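Local coordinates for protein ALDH21) (Physcomitrella patens subsp. patens, PDB 5MZ5) that oxidises succinic semialdehyde with NADP+ as a member of the aldehyde dehydrogenase family, at residues Ala102-Arg114 with Ile223-Pro235. Numbering follows the deposited sequence.
Sequences AVLEKVVAELKNR and ILGEILHKIEELP
Helix 97-113 packs against helix 219-229 and the turn that follows it, among the helices that flank the sheet of the Rossmann-type coenzyme domain of this aldehyde dehydrogenase, with an apolar seam bordered by two salt-bridge networks. In the seam, Val107 turns its two methyls to different partners: CG2 meets Leu228 CD2 at 3.7 Å and also touches Ile231 CD1, while CG1, anti to the backbone N (chi1 175°), reaches Leu224 CD2. Ile227 lays CG2 against Val107 CA and sends CD1 on to Leu111 CD2. One turn earlier, Val103 CG2 rests on Glu233 CB at 3.7 Å and on Ile231 CG2, and the side chain of Leu234 crosses that of Val103 at about a right angle, touching it with CD1.

The short segments cross at 125°, their axes approaching to 9.9 Å. Strand 209-212 leads into helix 219-229, and strand 239-241 lies next to 209-212 in the parallel part of the sheet, so the turn Ile231-Leu234 sits within a beta-alpha-beta crossover. Helix 193-205 meets the same seam through Ile203, which touches both Val103 and Leu228.

At the turn, the extended chain of Lys106 slides past Ile231 and brings NZ to the syn lone pair of Glu233 OE1 at 2.9 Å, with a weak second bond to Glu232 OE1. At the other end, Arg114 bends at chi3 and grips Glu226 end-on: NH2 (2.9 Å) and NH1 (3.1 Å) both bind OE2, from the same face of the carboxylate plane. Ile223 CG2 lies over one face of that guanidinium, and Glu117 gives NH2 a second anionic partner. Lys230 NZ comes from above the carboxylate plane of Glu110 to bond OE1 at 2.9 Å; this carboxylate probably eases the 4.2 Å approach of Lys230 NZ to Arg114 NH1.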
# COMPACT_ATOMS: atom_id res chain seq x y z
N ALA A 102 4.75 18.80 14.81
CA ALA A 102 5.28 20.06 15.32
C ALA A 102 6.46 19.83 16.28
O ALA A 102 7.43 20.58 16.21
CB ALA A 102 4.18 20.88 16.00
N VAL A 103 6.40 18.78 17.14
CA VAL A 103 7.50 18.43 18.06
C VAL A 103 8.75 18.10 17.21
O VAL A 103 9.82 18.68 17.44
CB VAL A 103 7.17 17.23 19.01
CG1 VAL A 103 8.38 16.83 19.85
CG2 VAL A 103 5.96 17.53 19.90
N LEU A 104 8.60 17.19 16.24
CA LEU A 104 9.69 16.73 15.38
C LEU A 104 10.29 17.84 14.52
O LEU A 104 11.50 17.86 14.33
CB LEU A 104 9.23 15.52 14.54
CG LEU A 104 8.84 14.28 15.33
CD1 LEU A 104 7.89 13.41 14.58
CD2 LEU A 104 10.08 13.51 15.81
N GLU A 105 9.45 18.77 14.04
CA GLU A 105 9.90 19.91 13.24
C GLU A 105 10.68 20.91 14.10
O GLU A 105 11.61 21.54 13.60
CB GLU A 105 8.73 20.61 12.53
CG GLU A 105 8.14 19.77 11.41
CD GLU A 105 7.00 20.43 10.66
OE1 GLU A 105 6.11 21.03 11.31
OE2 GLU A 105 6.99 20.33 9.42
N LYS A 106 10.28 21.05 15.38
CA LYS A 106 10.97 21.92 16.33
C LYS A 106 12.35 21.35 16.67
O LYS A 106 13.28 22.11 16.86
CB LYS A 106 10.12 22.17 17.59
CG LYS A 106 9.03 23.21 17.36
CD LYS A 106 8.15 23.36 18.60
CE LYS A 106 7.02 24.34 18.34
NZ LYS A 106 6.47 24.90 19.61
N VAL A 107 12.48 20.00 16.70
CA VAL A 107 13.76 19.32 16.93
C VAL A 107 14.68 19.60 15.71
O VAL A 107 15.83 19.97 15.91
CB VAL A 107 13.60 17.79 17.22
CG1 VAL A 107 14.96 17.10 17.34
CG2 VAL A 107 12.78 17.55 18.47
N VAL A 108 14.14 19.46 14.48
CA VAL A 108 14.85 19.73 13.22
C VAL A 108 15.43 21.17 13.23
O VAL A 108 16.63 21.34 12.99
CB VAL A 108 13.94 19.47 11.98
CG1 VAL A 108 14.55 20.04 10.69
CG2 VAL A 108 13.65 17.98 11.82
N ALA A 109 14.60 22.17 13.60
CA ALA A 109 14.96 23.59 13.68
C ALA A 109 16.07 23.86 14.71
O ALA A 109 17.00 24.62 14.42
CB ALA A 109 13.73 24.45 13.98
N GLU A 110 15.99 23.22 15.88
CA GLU A 110 17.00 23.36 16.93
C GLU A 110 18.33 22.68 16.58
O GLU A 110 19.38 23.23 16.90
CB GLU A 110 16.47 22.90 18.29
CG GLU A 110 16.06 24.05 19.20
CD GLU A 110 17.21 24.74 19.90
OE1 GLU A 110 17.76 24.17 20.87
OE2 GLU A 110 17.56 25.88 19.50
N LEU A 111 18.28 21.52 15.88
CA LEU A 111 19.49 20.82 15.41
C LEU A 111 20.25 21.67 14.37
O LEU A 111 21.47 21.74 14.42
CB LEU A 111 19.19 19.43 14.84
CG LEU A 111 18.70 18.36 15.81
CD1 LEU A 111 18.04 17.21 15.07
CD2 LEU A 111 19.81 17.84 16.69
N LYS A 112 19.51 22.34 13.47
CA LYS A 112 20.10 23.21 12.45
C LYS A 112 20.77 24.43 13.08
O LYS A 112 21.86 24.83 12.66
CB LYS A 112 19.03 23.66 11.44
CG LYS A 112 18.58 22.56 10.50
CD LYS A 112 17.47 23.05 9.60
CE LYS A 112 17.05 21.99 8.60
NZ LYS A 112 15.78 22.36 7.92
N ASN A 113 20.12 25.00 14.10
CA ASN A 113 20.53 26.18 14.85
C ASN A 113 21.79 25.95 15.70
O ASN A 113 22.61 26.85 15.84
CB ASN A 113 19.37 26.64 15.73
CG ASN A 113 19.47 28.07 16.19
OD1 ASN A 113 19.45 29.01 15.38
ND2 ASN A 113 19.56 28.26 17.49
N ARG A 114 21.91 24.74 16.27
CA ARG A 114 23.03 24.35 17.13
C ARG A 114 23.97 23.35 16.42
O ARG A 114 24.74 22.68 17.08
CB ARG A 114 22.47 23.73 18.43
CG ARG A 114 21.69 24.72 19.31
CD ARG A 114 21.09 24.03 20.53
NE ARG A 114 22.10 23.65 21.52
CZ ARG A 114 21.83 23.03 22.66
NH1 ARG A 114 20.59 22.70 22.98
NH2 ARG A 114 22.82 22.71 23.49
N ILE A 223 21.61 16.62 24.79
CA ILE A 223 21.33 17.77 23.94
C ILE A 223 19.92 17.59 23.36
O ILE A 223 19.14 18.54 23.39
CB ILE A 223 22.43 18.04 22.86
CG1 ILE A 223 23.75 18.54 23.53
CG2 ILE A 223 21.96 19.05 21.80
CD1 ILE A 223 25.05 18.50 22.57
N LEU A 224 19.56 16.35 22.92
CA LEU A 224 18.19 16.08 22.43
C LEU A 224 17.17 16.35 23.55
O LEU A 224 16.15 16.97 23.28
CB LEU A 224 17.99 14.69 21.80
CG LEU A 224 18.57 14.48 20.38
CD1 LEU A 224 18.50 12.99 19.97
CD2 LEU A 224 17.86 15.36 19.32
N GLY A 225 17.54 15.98 24.78
CA GLY A 225 16.78 16.20 26.01
C GLY A 225 16.53 17.67 26.28
O GLY A 225 15.40 18.03 26.59
N GLU A 226 17.56 18.53 26.09
CA GLU A 226 17.47 19.99 26.25
C GLU A 226 16.47 20.56 25.24
O GLU A 226 15.63 21.40 25.59
CB GLU A 226 18.82 20.67 26.03
CG GLU A 226 19.87 20.46 27.10
CD GLU A 226 21.27 20.91 26.71
OE1 GLU A 226 22.23 20.31 27.23
OE2 GLU A 226 21.40 21.84 25.88
N ILE A 227 16.59 20.10 23.98
CA ILE A 227 15.73 20.51 22.88
C ILE A 227 14.27 20.10 23.20
O ILE A 227 13.39 20.94 23.16
CB ILE A 227 16.24 19.90 21.54
CG1 ILE A 227 17.59 20.55 21.13
CG2 ILE A 227 15.17 19.99 20.43
CD1 ILE A 227 18.40 19.78 20.10
N LEU A 228 14.06 18.83 23.59
CA LEU A 228 12.75 18.28 23.90
C LEU A 228 12.06 18.95 25.07
O LEU A 228 10.85 19.15 25.02
CB LEU A 228 12.83 16.76 24.11
CG LEU A 228 13.12 15.90 22.88
CD1 LEU A 228 13.23 14.46 23.27
CD2 LEU A 228 12.05 16.09 21.81
N HIS A 229 12.83 19.33 26.10
CA HIS A 229 12.36 20.02 27.30
C HIS A 229 11.66 21.35 26.98
O HIS A 229 10.69 21.69 27.65
CB HIS A 229 13.54 20.22 28.28
CG HIS A 229 13.25 21.19 29.39
ND1 HIS A 229 12.28 20.92 30.35
CD2 HIS A 229 13.77 22.41 29.63
CE1 HIS A 229 12.25 21.98 31.14
NE2 HIS A 229 13.13 22.90 30.75
N LYS A 230 12.13 22.09 25.97
CA LYS A 230 11.59 23.38 25.56
C LYS A 230 10.35 23.26 24.65
O LYS A 230 9.77 24.28 24.29
CB LYS A 230 12.68 24.22 24.86
CG LYS A 230 13.88 24.58 25.75
CD LYS A 230 15.04 25.25 24.95
CE LYS A 230 15.86 24.31 24.09
NZ LYS A 230 17.11 24.94 23.56
N ILE A 231 9.93 22.02 24.28
CA ILE A 231 8.78 21.83 23.38
C ILE A 231 7.49 21.60 24.19
O ILE A 231 7.27 20.53 24.75
CB ILE A 231 9.06 20.76 22.29
CG1 ILE A 231 10.31 21.15 21.45
CG2 ILE A 231 7.82 20.56 21.39
CD1 ILE A 231 10.89 20.04 20.59
N GLU A 232 6.63 22.63 24.19
CA GLU A 232 5.35 22.72 24.90
C GLU A 232 4.32 21.67 24.46
O GLU A 232 3.56 21.20 25.31
CB GLU A 232 4.77 24.15 24.85
CG GLU A 232 4.56 24.71 23.44
CD GLU A 232 5.69 25.54 22.84
OE1 GLU A 232 6.84 25.05 22.76
OE2 GLU A 232 5.39 26.67 22.39
N GLU A 233 4.29 21.31 23.15
CA GLU A 233 3.39 20.31 22.55
C GLU A 233 3.60 18.91 23.15
O GLU A 233 2.67 18.11 23.17
CB GLU A 233 3.59 20.20 21.03
CG GLU A 233 3.03 21.36 20.21
CD GLU A 233 4.00 22.48 19.89
OE1 GLU A 233 4.96 22.69 20.67
OE2 GLU A 233 3.76 23.18 18.88
N LEU A 234 4.82 18.62 23.61
CA LEU A 234 5.16 17.32 24.17
C LEU A 234 4.68 17.20 25.62
O LEU A 234 5.11 17.99 26.45
CB LEU A 234 6.67 17.06 24.01
CG LEU A 234 7.14 15.60 24.01
CD1 LEU A 234 6.49 14.79 22.87
CD2 LEU A 234 8.65 15.54 23.92
N PRO A 235 3.72 16.29 25.93
CA PRO A 235 3.21 16.17 27.31
C PRO A 235 4.29 15.96 28.38
O PRO A 235 5.33 15.37 28.10
CB PRO A 235 2.26 14.97 27.24
CG PRO A 235 1.85 14.89 25.80
CD PRO A 235 3.07 15.30 25.04